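Side-chain contacts in intramolecular trans-sialidase (PDB 3SLI), which probably cleaves sialic acid from sialoglycoconjugates by an intramolecular transfer that releases it as 2,7-anhydro-Neu5Ac: residues 38-43 with 188-193; 113-118 with 124-129; 371-376 with 411-416. All blocks are in the same frame, centred on the assembly; numbering follows the deposited sequence.

Contact 1: residues 38-43 with 188-193; sequences TIILSY and IQATGV
Ile-40 and Ala-190 make the tight point between strand 37-45 and helix 184-191. Ile-40 CD1 lies 3.3 Å from Ala-190 CB, closer than two methyl groups normally sit, so a slight local strain is likely. The same CD1 also meets Thr-191 CG2, at a more relaxed 4.0 Å, and these two side chains run at a slant to one another. The reach of Ile-40 follows from its torsions: CG1 is anti to the backbone N (chi1 166°), and the chain goes on roughly extended (chi2 150°) to CD1, which ends at the helix. Thr-191 presents its methyl to the isoleucine, while its hydroxyl OG1 bonds with Leu-187 O and Gly-130 N.

The backbones at this point stay 7.8 Å apart, measured between Ile-40 CA and Thr-191 CA. Away from it the fit is loose: the two segments bury just 95 Å² in total, Ala-190 keeps part of its surface in solvent, and Gln-189 and Val-193 are exposed. On the reverse of the strand, by contrast, Ile-39 and Leu-41 are buried against Phe-55 and Leu-54 of strand 51-58, in the second sheet. The helix thus rests on the outer face of one of two packed antiparallel sheets, an arrangement consistent with the concanavalin-like beta sandwich expected of this sialidase N-terminal domain.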
ATOM      1  N   THR A  38     -12.846  13.733 -27.906  1.00 15.34           N
ATOM      2  CA  THR A  38     -12.225  13.872 -26.595  1.00 15.60           C
ATOM      3  C   THR A  38     -13.103  14.749 -25.712  1.00 14.43           C
ATOM      4  O   THR A  38     -13.639  15.757 -26.166  1.00 12.45           O
ATOM      5  CB  THR A  38     -10.831  14.561 -26.695  1.00 15.26           C
ATOM      6  OG1 THR A  38     -10.032  13.910 -27.696  1.00 15.15           O
ATOM      7  CG2 THR A  38     -10.102  14.484 -25.354  1.00 15.35           C
ATOM      8  N   ILE A  39     -13.292  14.343 -24.461  1.00 13.71           N
ATOM      9  CA  ILE A  39     -14.074  15.137 -23.525  1.00 12.33           C
ATOM     10  C   ILE A  39     -13.202  15.372 -22.311  1.00 14.09           C
ATOM     11  O   ILE A  39     -12.581  14.443 -21.794  1.00 12.33           O
ATOM     12  CB  ILE A  39     -15.378  14.446 -23.042  1.00 13.07           C
ATOM     13  CG1 ILE A  39     -16.335  14.189 -24.209  1.00 12.88           C
ATOM     14  CG2 ILE A  39     -16.072  15.322 -22.005  1.00 13.55           C
ATOM     15  CD1 ILE A  39     -16.191  12.817 -24.813  1.00 17.33           C
ATOM     16  N   ILE A  40     -13.091  16.624 -21.909  1.00 14.88           N
ATOM     17  CA  ILE A  40     -12.308  16.950 -20.738  1.00 17.91           C
ATOM     18  C   ILE A  40     -13.130  17.870 -19.863  1.00 16.74           C
ATOM     19  O   ILE A  40     -13.740  18.831 -20.347  1.00 15.17           O
ATOM     20  CB  ILE A  40     -10.917  17.559 -21.096  1.00 20.83           C
ATOM     21  CG1 ILE A  40     -10.285  18.195 -19.859  1.00 18.05           C
ATOM     22  CG2 ILE A  40     -11.024  18.547 -22.228  1.00 23.30           C
ATOM     23  CD1 ILE A  40      -8.800  18.140 -19.880  1.00 25.03           C
ATOM     24  N   LEU A  41     -13.216  17.535 -18.583  1.00 16.31           N
ATOM     25  CA  LEU A  41     -13.980  18.361 -17.676  1.00 17.94           C
ATOM     26  C   LEU A  41     -13.441  18.425 -16.263  1.00 18.36           C
ATOM     27  O   LEU A  41     -12.773  17.505 -15.782  1.00 16.01           O
ATOM     28  CB  LEU A  41     -15.466  17.977 -17.675  1.00 24.20           C
ATOM     29  CG  LEU A  41     -16.040  16.648 -17.192  1.00 24.30           C
ATOM     30  CD1 LEU A  41     -17.527  16.864 -16.969  1.00 27.65           C
ATOM     31  CD2 LEU A  41     -15.823  15.534 -18.205  1.00 27.02           C
ATOM     32  N   SER A  42     -13.692  19.571 -15.645  1.00 17.48           N
ATOM     33  CA  SER A  42     -13.289  19.879 -14.284  1.00 18.16           C
ATOM     34  C   SER A  42     -14.593  19.866 -13.485  1.00 15.73           C
ATOM     35  O   SER A  42     -15.568  20.489 -13.895  1.00 15.66           O
ATOM     36  CB  SER A  42     -12.674  21.286 -14.271  1.00 18.12           C
ATOM     37  OG  SER A  42     -12.251  21.675 -12.978  1.00 28.12           O
ATOM     38  N   TYR A  43     -14.623  19.169 -12.354  1.00 15.17           N
ATOM     39  CA  TYR A  43     -15.851  19.113 -11.552  1.00 14.87           C
ATOM     40  C   TYR A  43     -15.546  19.048 -10.065  1.00 13.87           C
ATOM     41  O   TYR A  43     -14.442  18.672  -9.667  1.00 13.20           O
ATOM     42  CB  TYR A  43     -16.681  17.868 -11.916  1.00 13.87           C
ATOM     43  CG  TYR A  43     -16.112  16.592 -11.321  1.00 13.36           C
ATOM     44  CD1 TYR A  43     -15.127  15.876 -11.991  1.00 13.22           C
ATOM     45  CD2 TYR A  43     -16.489  16.156 -10.036  1.00 12.70           C
ATOM     46  CE1 TYR A  43     -14.516  14.767 -11.404  1.00 14.78           C
ATOM     47  CE2 TYR A  43     -15.879  15.048  -9.440  1.00 10.41           C
ATOM     48  CZ  TYR A  43     -14.894  14.363 -10.130  1.00 12.67           C
ATOM     49  OH  TYR A  43     -14.248  13.297  -9.556  1.00 12.17           O
ATOM     50  N   ILE A 188      -2.615  14.491 -20.242  1.00 15.65           N
ATOM     51  CA  ILE A 188      -1.875  14.362 -18.980  1.00 17.39           C
ATOM     52  C   ILE A 188      -1.684  15.794 -18.468  1.00 16.97           C
ATOM     53  O   ILE A 188      -1.945  16.103 -17.308  1.00 16.36           O
ATOM     54  CB  ILE A 188      -0.458  13.734 -19.209  1.00 18.69           C
ATOM     55  CG1 ILE A 188      -0.557  12.250 -19.567  1.00 19.50           C
ATOM     56  CG2 ILE A 188       0.427  13.939 -17.985  1.00 17.49           C
ATOM     57  CD1 ILE A 188      -1.090  11.369 -18.456  1.00 22.93           C
ATOM     58  N   GLN A 189      -1.255  16.667 -19.372  1.00 19.32           N
ATOM     59  CA  GLN A 189      -1.024  18.076 -19.079  1.00 19.91           C
ATOM     60  C   GLN A 189      -2.325  18.773 -18.640  1.00 20.74           C
ATOM     61  O   GLN A 189      -2.377  19.403 -17.578  1.00 20.09           O
ATOM     62  CB  GLN A 189      -0.450  18.749 -20.330  1.00 25.10           C
ATOM     63  CG  GLN A 189      -0.054  20.200 -20.159  1.00 35.28           C
ATOM     64  CD  GLN A 189       1.195  20.361 -19.327  1.00 43.24           C
ATOM     65  OE1 GLN A 189       2.150  19.588 -19.457  1.00 46.51           O
ATOM     66  NE2 GLN A 189       1.202  21.371 -18.464  1.00 46.92           N
ATOM     67  N   ALA A 190      -3.378  18.637 -19.444  1.00 17.13           N
ATOM     68  CA  ALA A 190      -4.667  19.254 -19.145  1.00 15.22           C
ATOM     69  C   ALA A 190      -5.267  18.816 -17.809  1.00 14.59           C
ATOM     70  O   ALA A 190      -5.734  19.653 -17.032  1.00 16.28           O
ATOM     71  CB  ALA A 190      -5.651  18.975 -20.265  1.00 14.62           C
ATOM     72  N   THR A 191      -5.272  17.510 -17.548  1.00 13.38           N
ATOM     73  CA  THR A 191      -5.839  17.000 -16.297  1.00 15.31           C
ATOM     74  C   THR A 191      -4.919  17.189 -15.083  1.00 15.36           C
ATOM     75  O   THR A 191      -5.396  17.261 -13.954  1.00 15.12           O
ATOM     76  CB  THR A 191      -6.285  15.509 -16.408  1.00 13.24           C
ATOM     77  OG1 THR A 191      -5.155  14.668 -16.666  1.00 12.83           O
ATOM     78  CG2 THR A 191      -7.325  15.330 -17.523  1.00  9.61           C
ATOM     79  N   GLY A 192      -3.616  17.325 -15.330  1.00 15.50           N
ATOM     80  CA  GLY A 192      -2.653  17.506 -14.254  1.00 15.84           C
ATOM     81  C   GLY A 192      -2.735  18.827 -13.509  1.00 18.69           C
ATOM     82  O   GLY A 192      -1.972  19.067 -12.570  1.00 17.32           O
ATOM     83  N   VAL A 193      -3.673  19.679 -13.905  1.00 18.57           N
ATOM     84  CA  VAL A 193      -3.840  20.971 -13.266  1.00 18.05           C
ATOM     85  C   VAL A 193      -4.393  20.856 -11.836  1.00 19.28           C
ATOM     86  O   VAL A 193      -4.383  21.828 -11.073  1.00 17.92           O
ATOM     87  CB  VAL A 193      -4.709  21.905 -14.141  1.00 22.05           C
ATOM     88  CG1 VAL A 193      -6.188  21.585 -13.991  1.00 21.50           C
ATOM     89  CG2 VAL A 193      -4.412  23.351 -13.817  1.00 28.23           C
TER

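Contact 2: residues 113-118 with 124-129; sequences VALKAD and CRLFAN
Leu-115 and Leu-126 face each other across a beta hairpin formed by strands 107-118 and 123-128, whose segments here run antiparallel at 168°. The pair is non-hydrogen-bonded, and the two side chains slant past each other with Leu-115 CD1 4.1 Å from Leu-126 CD2. On the same face of the sheet Val-113 CG1 packs 4.0 Å from Ala-128 CB, at the next non-hydrogen-bonded pair. This apolar face turns to the other sheet of the sandwich, where Leu-115 touches Phe-69 and Ile-71.

Two hydrogen-bonded pairs hold the strands together between these positions. Lys-116 N and Arg-125 O are 2.9 Å apart, in a nearly straight bond, and Ala-114 N reaches Phe-127 O at 3.0 Å.

The opposite face carries Ala-114, Lys-116, Arg-125 and Phe-127. With CG anti to its carbonyl carbon, Phe-127 (chi1 -58°) sets its ring alongside the neighbouring strand, edge toward it. Ala-114 O lies in the ring plane, 3.7 Å from Phe-127 CD1, and Lys-116 CB is near the same plane, 4.3 Å from Phe-127 CE1. Leu-187 of helix 184-191 also touches Phe-127 and Lys-116. Lys-116, extended through all its torsions, projects from this face, and Arg-125 leads off beside it, so that Lys-116 NZ and Arg-125 NH1 come within 5.3 Å. Asp-184, on the same helix, spans the two cations and probably offsets their like charge: its OD1 makes a salt bridge with Lys-116 NZ, and its OD2 one with Arg-125 NH1.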
ATOM      1  N   VAL A 113     -10.786  15.442 -15.285  1.00 12.54           N
ATOM      2  CA  VAL A 113     -10.790  14.156 -15.974  1.00 12.80           C
ATOM      3  C   VAL A 113     -10.928  14.296 -17.493  1.00 11.94           C
ATOM      4  O   VAL A 113     -11.313  15.360 -17.994  1.00 11.67           O
ATOM      5  CB  VAL A 113     -11.935  13.255 -15.418  1.00 11.90           C
ATOM      6  CG1 VAL A 113     -11.862  13.217 -13.906  1.00 13.51           C
ATOM      7  CG2 VAL A 113     -13.307  13.775 -15.862  1.00 13.54           C
ATOM      8  N   ALA A 114     -10.624  13.218 -18.210  1.00 12.04           N
ATOM      9  CA  ALA A 114     -10.714  13.212 -19.664  1.00 11.51           C
ATOM     10  C   ALA A 114     -10.908  11.820 -20.229  1.00 12.84           C
ATOM     11  O   ALA A 114     -10.376  10.836 -19.710  1.00 11.17           O
ATOM     12  CB  ALA A 114      -9.459  13.835 -20.288  1.00 14.01           C
ATOM     13  N   LEU A 115     -11.700  11.746 -21.289  1.00 11.01           N
ATOM     14  CA  LEU A 115     -11.924  10.496 -21.983  1.00 12.22           C
ATOM     15  C   LEU A 115     -11.545  10.764 -23.431  1.00 13.12           C
ATOM     16  O   LEU A 115     -11.993  11.747 -24.030  1.00 14.19           O
ATOM     17  CB  LEU A 115     -13.387  10.052 -21.926  1.00 11.99           C
ATOM     18  CG  LEU A 115     -13.563   8.929 -22.950  1.00 15.49           C
ATOM     19  CD1 LEU A 115     -13.148   7.598 -22.351  1.00 15.20           C
ATOM     20  CD2 LEU A 115     -14.961   8.898 -23.486  1.00 19.62           C
ATOM     21  N   LYS A 116     -10.729   9.887 -23.981  1.00 12.17           N
ATOM     22  CA  LYS A 116     -10.295  10.000 -25.359  1.00 17.03           C
ATOM     23  C   LYS A 116     -10.816   8.783 -26.133  1.00 17.38           C
ATOM     24  O   LYS A 116     -10.567   7.636 -25.738  1.00 16.11           O
ATOM     25  CB  LYS A 116      -8.767  10.057 -25.387  1.00 17.96           C
ATOM     26  CG  LYS A 116      -8.115   9.915 -26.742  1.00 22.37           C
ATOM     27  CD  LYS A 116      -6.612   9.865 -26.531  1.00 23.46           C
ATOM     28  CE  LYS A 116      -5.876   9.575 -27.802  1.00 26.26           C
ATOM     29  NZ  LYS A 116      -4.409   9.675 -27.563  1.00 27.89           N
ATOM     30  N   ALA A 117     -11.600   9.041 -27.181  1.00 14.28           N
ATOM     31  CA  ALA A 117     -12.154   7.988 -28.040  1.00 15.83           C
ATOM     32  C   ALA A 117     -11.446   8.147 -29.385  1.00 16.33           C
ATOM     33  O   ALA A 117     -11.806   8.995 -30.203  1.00 15.52           O
ATOM     34  CB  ALA A 117     -13.670   8.153 -28.195  1.00 14.30           C
ATOM     35  N   ASP A 118     -10.433   7.313 -29.584  1.00 17.00           N
ATOM     36  CA  ASP A 118      -9.566   7.334 -30.756  1.00 18.25           C
ATOM     37  C   ASP A 118      -9.977   6.318 -31.825  1.00 17.29           C
ATOM     38  O   ASP A 118      -9.597   5.145 -31.753  1.00 17.74           O
ATOM     39  CB  ASP A 118      -8.142   7.043 -30.255  1.00 21.15           C
ATOM     40  CG  ASP A 118      -7.063   7.307 -31.284  1.00 24.85           C
ATOM     41  OD1 ASP A 118      -7.344   7.381 -32.499  1.00 22.24           O
ATOM     42  OD2 ASP A 118      -5.898   7.418 -30.847  1.00 24.93           O
ATOM     43  N   CYS A 124      -9.876   3.507 -26.390  1.00 19.25           N
ATOM     44  CA  CYS A 124     -10.522   4.430 -25.463  1.00 18.25           C
ATOM     45  C   CYS A 124      -9.559   4.575 -24.277  1.00 17.35           C
ATOM     46  O   CYS A 124      -8.988   3.582 -23.822  1.00 16.97           O
ATOM     47  CB  CYS A 124     -11.874   3.869 -24.976  1.00 20.59           C
ATOM     48  SG  CYS A 124     -13.273   3.887 -26.183  1.00 34.58           S
ATOM     49  N   ARG A 125      -9.347   5.800 -23.806  1.00 14.27           N
ATOM     50  CA  ARG A 125      -8.449   6.039 -22.680  1.00 15.66           C
ATOM     51  C   ARG A 125      -9.022   7.034 -21.678  1.00 14.61           C
ATOM     52  O   ARG A 125      -9.630   8.030 -22.066  1.00 16.62           O
ATOM     53  CB  ARG A 125      -7.074   6.501 -23.174  1.00 17.89           C
ATOM     54  CG  ARG A 125      -6.258   5.380 -23.782  1.00 22.40           C
ATOM     55  CD  ARG A 125      -4.804   5.751 -23.973  1.00 25.98           C
ATOM     56  NE  ARG A 125      -3.975   4.550 -23.915  1.00 29.51           N
ATOM     57  CZ  ARG A 125      -2.805   4.409 -24.524  1.00 28.57           C
ATOM     58  NH1 ARG A 125      -2.309   5.395 -25.248  1.00 29.31           N
ATOM     59  NH2 ARG A 125      -2.131   3.276 -24.406  1.00 30.20           N
ATOM     60  N   LEU A 126      -8.858   6.737 -20.393  1.00 13.29           N
ATOM     61  CA  LEU A 126      -9.359   7.591 -19.317  1.00 13.97           C
ATOM     62  C   LEU A 126      -8.195   8.208 -18.562  1.00 13.82           C
ATOM     63  O   LEU A 126      -7.211   7.521 -18.264  1.00 13.46           O
ATOM     64  CB  LEU A 126     -10.213   6.787 -18.329  1.00 16.73           C
ATOM     65  CG  LEU A 126     -11.728   6.684 -18.500  1.00 19.10           C
ATOM     66  CD1 LEU A 126     -12.268   5.724 -17.444  1.00 19.83           C
ATOM     67  CD2 LEU A 126     -12.388   8.046 -18.368  1.00 15.99           C
ATOM     68  N   PHE A 127      -8.337   9.483 -18.207  1.00 14.21           N
ATOM     69  CA  PHE A 127      -7.301  10.220 -17.494  1.00 13.07           C
ATOM     70  C   PHE A 127      -7.943  10.967 -16.343  1.00 13.18           C
ATOM     71  O   PHE A 127      -9.120  11.343 -16.407  1.00 14.52           O
ATOM     72  CB  PHE A 127      -6.653  11.290 -18.402  1.00 10.78           C
ATOM     73  CG  PHE A 127      -6.035  10.754 -19.662  1.00 13.49           C
ATOM     74  CD1 PHE A 127      -6.828  10.430 -20.772  1.00 12.55           C
ATOM     75  CD2 PHE A 127      -4.658  10.584 -19.753  1.00 11.45           C
ATOM     76  CE1 PHE A 127      -6.254   9.945 -21.949  1.00 10.72           C
ATOM     77  CE2 PHE A 127      -4.071  10.100 -20.925  1.00 15.71           C
ATOM     78  CZ  PHE A 127      -4.877   9.778 -22.030  1.00 14.41           C
ATOM     79  N   ALA A 128      -7.152  11.236 -15.312  1.00 13.65           N
ATOM     80  CA  ALA A 128      -7.623  12.012 -14.173  1.00 12.00           C
ATOM     81  C   ALA A 128      -6.431  12.543 -13.405  1.00 10.72           C
ATOM     82  O   ALA A 128      -5.429  11.844 -13.231  1.00 12.28           O
ATOM     83  CB  ALA A 128      -8.512  11.187 -13.260  1.00 12.67           C
ATOM     84  N   ASN A 129      -6.513  13.817 -13.052  1.00 11.86           N
ATOM     85  CA  ASN A 129      -5.495  14.500 -12.270  1.00 15.68           C
ATOM     86  C   ASN A 129      -4.049  14.250 -12.691  1.00 15.57           C
ATOM     87  O   ASN A 129      -3.163  14.014 -11.855  1.00 14.28           O
ATOM     88  CB  ASN A 129      -5.703  14.194 -10.783  1.00 16.29           C
ATOM     89  CG  ASN A 129      -7.081  14.626 -10.283  1.00 17.98           C
ATOM     90  OD1 ASN A 129      -7.710  15.533 -10.835  1.00 16.03           O
ATOM     91  ND2 ASN A 129      -7.569  13.953  -9.249  1.00 13.95           N
TER

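Contact 3: residues 371-376 with 411-416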
ATOM      1  N   PHE A 371      31.705 -25.480   0.349  1.00 42.47           N
ATOM      2  CA  PHE A 371      30.821 -24.337   0.131  1.00 40.44           C
ATOM      3  C   PHE A 371      30.772 -23.366   1.306  1.00 39.38           C
ATOM      4  O   PHE A 371      31.060 -23.728   2.450  1.00 38.62           O
ATOM      5  CB  PHE A 371      29.395 -24.813  -0.156  1.00 37.80           C
ATOM      6  CG  PHE A 371      29.279 -25.727  -1.338  1.00 38.66           C
ATOM      7  CD1 PHE A 371      29.726 -27.042  -1.265  1.00 38.09           C
ATOM      8  CD2 PHE A 371      28.690 -25.283  -2.517  1.00 39.25           C
ATOM      9  CE1 PHE A 371      29.584 -27.902  -2.346  1.00 38.76           C
ATOM     10  CE2 PHE A 371      28.543 -26.138  -3.607  1.00 39.47           C
ATOM     11  CZ  PHE A 371      28.991 -27.450  -3.521  1.00 38.88           C
ATOM     12  N   ARG A 372      30.368 -22.136   1.010  1.00 38.61           N
ATOM     13  CA  ARG A 372      30.233 -21.088   2.010  1.00 37.30           C
ATOM     14  C   ARG A 372      29.354 -19.974   1.431  1.00 33.61           C
ATOM     15  O   ARG A 372      29.015 -20.002   0.247  1.00 31.05           O
ATOM     16  CB  ARG A 372      31.606 -20.534   2.419  1.00 41.52           C
ATOM     17  CG  ARG A 372      32.276 -19.660   1.379  1.00 46.85           C
ATOM     18  CD  ARG A 372      33.438 -18.893   1.987  1.00 52.47           C
ATOM     19  NE  ARG A 372      33.582 -17.566   1.382  1.00 58.58           N
ATOM     20  CZ  ARG A 372      34.287 -17.307   0.282  1.00 59.55           C
ATOM     21  NH1 ARG A 372      34.929 -18.283  -0.352  1.00 59.58           N
ATOM     22  NH2 ARG A 372      34.338 -16.068  -0.190  1.00 58.40           N
ATOM     23  N   VAL A 373      28.945 -19.036   2.277  1.00 30.21           N
ATOM     24  CA  VAL A 373      28.121 -17.914   1.849  1.00 29.11           C
ATOM     25  C   VAL A 373      28.750 -16.613   2.346  1.00 31.54           C
ATOM     26  O   VAL A 373      29.500 -16.608   3.330  1.00 32.02           O
ATOM     27  CB  VAL A 373      26.651 -18.003   2.395  1.00 27.28           C
ATOM     28  CG1 VAL A 373      25.942 -19.222   1.850  1.00 22.83           C
ATOM     29  CG2 VAL A 373      26.632 -18.003   3.918  1.00 25.09           C
ATOM     30  N   ASP A 374      28.487 -15.523   1.629  1.00 30.81           N
ATOM     31  CA  ASP A 374      28.994 -14.210   2.022  1.00 30.86           C
ATOM     32  C   ASP A 374      27.946 -13.507   2.897  1.00 29.30           C
ATOM     33  O   ASP A 374      26.912 -14.098   3.231  1.00 29.96           O
ATOM     34  CB  ASP A 374      29.327 -13.360   0.782  1.00 32.78           C
ATOM     35  CG  ASP A 374      28.178 -13.292  -0.223  1.00 34.52           C
ATOM     36  OD1 ASP A 374      27.000 -13.409   0.177  1.00 34.87           O
ATOM     37  OD2 ASP A 374      28.454 -13.127  -1.427  1.00 34.99           O
ATOM     38  N   GLY A 375      28.185 -12.236   3.210  1.00 26.59           N
ATOM     39  CA  GLY A 375      27.256 -11.478   4.035  1.00 26.11           C
ATOM     40  C   GLY A 375      25.911 -11.204   3.380  1.00 25.56           C
ATOM     41  O   GLY A 375      25.059 -10.536   3.968  1.00 24.59           O
ATOM     42  N   GLU A 376      25.747 -11.675   2.145  1.00 25.96           N
ATOM     43  CA  GLU A 376      24.512 -11.511   1.381  1.00 24.79           C
ATOM     44  C   GLU A 376      23.821 -12.856   1.143  1.00 24.00           C
ATOM     45  O   GLU A 376      22.797 -12.925   0.463  1.00 24.49           O
ATOM     46  CB  GLU A 376      24.818 -10.849   0.033  1.00 24.99           C
ATOM     47  CG  GLU A 376      25.299  -9.412   0.148  1.00 29.34           C
ATOM     48  CD  GLU A 376      24.315  -8.527   0.898  1.00 34.35           C
ATOM     49  OE1 GLU A 376      23.113  -8.551   0.553  1.00 35.81           O
ATOM     50  OE2 GLU A 376      24.737  -7.820   1.839  1.00 35.41           O
ATOM     51  N   MET A 411      23.893 -17.144  -7.084  1.00 25.94           N
ATOM     52  CA  MET A 411      23.042 -18.157  -6.472  1.00 26.57           C
ATOM     53  C   MET A 411      22.927 -17.868  -4.978  1.00 25.82           C
ATOM     54  O   MET A 411      23.927 -17.856  -4.270  1.00 27.66           O
ATOM     55  CB  MET A 411      23.654 -19.536  -6.681  1.00 24.51           C
ATOM     56  CG  MET A 411      22.810 -20.670  -6.165  1.00 24.93           C
ATOM     57  SD  MET A 411      23.598 -22.238  -6.483  1.00 27.81           S
ATOM     58  CE  MET A 411      23.180 -22.499  -8.226  1.00 25.16           C
ATOM     59  N   ASN A 412      21.705 -17.642  -4.511  1.00 25.74           N
ATOM     60  CA  ASN A 412      21.444 -17.331  -3.110  1.00 22.49           C
ATOM     61  C   ASN A 412      20.674 -18.491  -2.467  1.00 22.59           C
ATOM     62  O   ASN A 412      19.866 -19.147  -3.137  1.00 21.82           O
ATOM     63  CB  ASN A 412      20.638 -16.032  -3.043  1.00 20.64           C
ATOM     64  CG  ASN A 412      20.414 -15.551  -1.637  1.00 20.42           C
ATOM     65  OD1 ASN A 412      19.578 -16.091  -0.915  1.00 19.64           O
ATOM     66  ND2 ASN A 412      21.141 -14.518  -1.242  1.00 17.77           N
ATOM     67  N   ILE A 413      20.902 -18.730  -1.173  1.00 22.63           N
ATOM     68  CA  ILE A 413      20.234 -19.828  -0.455  1.00 23.17           C
ATOM     69  C   ILE A 413      18.701 -19.767  -0.413  1.00 21.74           C
ATOM     70  O   ILE A 413      18.050 -20.764  -0.086  1.00 21.88           O
ATOM     71  CB  ILE A 413      20.761 -20.002   0.999  1.00 24.90           C
ATOM     72  CG1 ILE A 413      20.499 -18.738   1.824  1.00 23.60           C
ATOM     73  CG2 ILE A 413      22.241 -20.363   0.989  1.00 24.79           C
ATOM     74  CD1 ILE A 413      20.718 -18.917   3.316  1.00 21.71           C
ATOM     75  N   PHE A 414      18.127 -18.607  -0.728  1.00 19.31           N
ATOM     76  CA  PHE A 414      16.673 -18.455  -0.724  1.00 18.62           C
ATOM     77  C   PHE A 414      16.046 -18.586  -2.113  1.00 19.28           C
ATOM     78  O   PHE A 414      14.832 -18.429  -2.267  1.00 22.53           O
ATOM     79  CB  PHE A 414      16.286 -17.119  -0.088  1.00 16.43           C
ATOM     80  CG  PHE A 414      16.749 -16.975   1.334  1.00 17.75           C
ATOM     81  CD1 PHE A 414      16.140 -17.699   2.355  1.00 16.07           C
ATOM     82  CD2 PHE A 414      17.804 -16.125   1.657  1.00 17.91           C
ATOM     83  CE1 PHE A 414      16.572 -17.579   3.677  1.00 15.42           C
ATOM     84  CE2 PHE A 414      18.243 -15.998   2.983  1.00 19.49           C
ATOM     85  CZ  PHE A 414      17.623 -16.729   3.991  1.00 16.32           C
ATOM     86  N   TYR A 415      16.866 -18.908  -3.112  1.00 19.19           N
ATOM     87  CA  TYR A 415      16.406 -19.052  -4.498  1.00 19.37           C
ATOM     88  C   TYR A 415      15.965 -20.484  -4.794  1.00 20.87           C
ATOM     89  O   TYR A 415      16.590 -21.440  -4.324  1.00 20.15           O
ATOM     90  CB  TYR A 415      17.521 -18.642  -5.470  1.00 20.74           C
ATOM     91  CG  TYR A 415      17.913 -17.176  -5.417  1.00 18.70           C
ATOM     92  CD1 TYR A 415      17.247 -16.273  -4.577  1.00 18.55           C
ATOM     93  CD2 TYR A 415      18.936 -16.686  -6.227  1.00 19.77           C
ATOM     94  CE1 TYR A 415      17.599 -14.917  -4.548  1.00 19.09           C
ATOM     95  CE2 TYR A 415      19.295 -15.333  -6.207  1.00 17.47           C
ATOM     96  CZ  TYR A 415      18.624 -14.456  -5.369  1.00 18.22           C
ATOM     97  OH  TYR A 415      18.971 -13.125  -5.363  1.00 15.91           O
ATOM     98  N   LYS A 416      14.944 -20.642  -5.633  1.00 20.29           N
ATOM     99  CA  LYS A 416      14.438 -21.979  -5.936  1.00 23.65           C
ATOM    100  C   LYS A 416      15.405 -22.908  -6.661  1.00 25.45           C
ATOM    101  O   LYS A 416      15.322 -24.128  -6.500  1.00 27.03           O
ATOM    102  CB  LYS A 416      13.092 -21.930  -6.668  1.00 24.93           C
ATOM    103  CG  LYS A 416      13.162 -21.625  -8.143  1.00 28.77           C
ATOM    104  CD  LYS A 416      11.832 -21.914  -8.832  1.00 30.98           C
ATOM    105  CE  LYS A 416      11.830 -21.340 -10.241  1.00 32.72           C
ATOM    106  NZ  LYS A 416      10.525 -21.459 -10.947  1.00 32.01           N
TER
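Asn-412 ND2 meets two oxygens: it is hydrogen-bonded to the side-chain OD1 of Asn-378 and lies 2.9 Å from the backbone oxygen Glu-376 O across the contact. The amide reaches there because CG is anti to the backbone N (chi1 -175°). The other end of the amide is used within its own segment. Phe-414 N donates to Asn-412 OD1 at 2.9 Å, with an N-H...O angle of 162°, and arrives in the carbonyl plane on a lone pair. The amide is therefore held at both ends, which should restrict its rotation about chi2.

That bond closes an Asx turn, and it coincides with a type I beta turn from Asn-412 to Tyr-415, in which Tyr-415 N bonds to Asn-412 O at 3.0 Å. Asn-412 CB sits 3.3 Å above the Tyr-415 ring plane, over the ring centre. A second Asx turn lies on the facing segment, just after strand 367-373: Glu-376 N reaches Asp-374 OD1 at 2.9 Å, from 44° above the carboxylate plane, and Asn-378 N binds the same oxygen. Both turns lie in loops next to strands of one antiparallel sheet; that of 411-416 falls in the BNR-like region, whose family is consistent with a sialidase beta-propeller. The carboxylate of Glu-376 makes a salt bridge with Arg-431 of strand 427-433.

The apolar part of the contact is small. Val-373 CG1 meets Ile-413 CG2 at 4.0 Å, the two branched side chains crossing at about a right angle, and both also touch Leu-379 and Ile-354.

In the fold
Contacts 1 and 2 belong together: their centres are 8 Å apart, and strands 37-45 and 107-118 are neighbours in one antiparallel sheet. Probable hydrogen bonds of 2.9 Å from Leu-115 N to Ile-39 O and from Val-113 N to Leu-41 O join them directly. Along the chain, contact 2 falls between the two segments of contact 1, so helix 184-191 comes after the hairpin in sequence and packs on the same sheet. Contact 3 comes later, where the end of strand 367-373 meets the loop before strand 420-422. Its centre is about 51 Å from that of contact 1 and 48 Å from that of contact 2, with no touch, consistent with separate N-terminal and propeller-like parts of the enzyme.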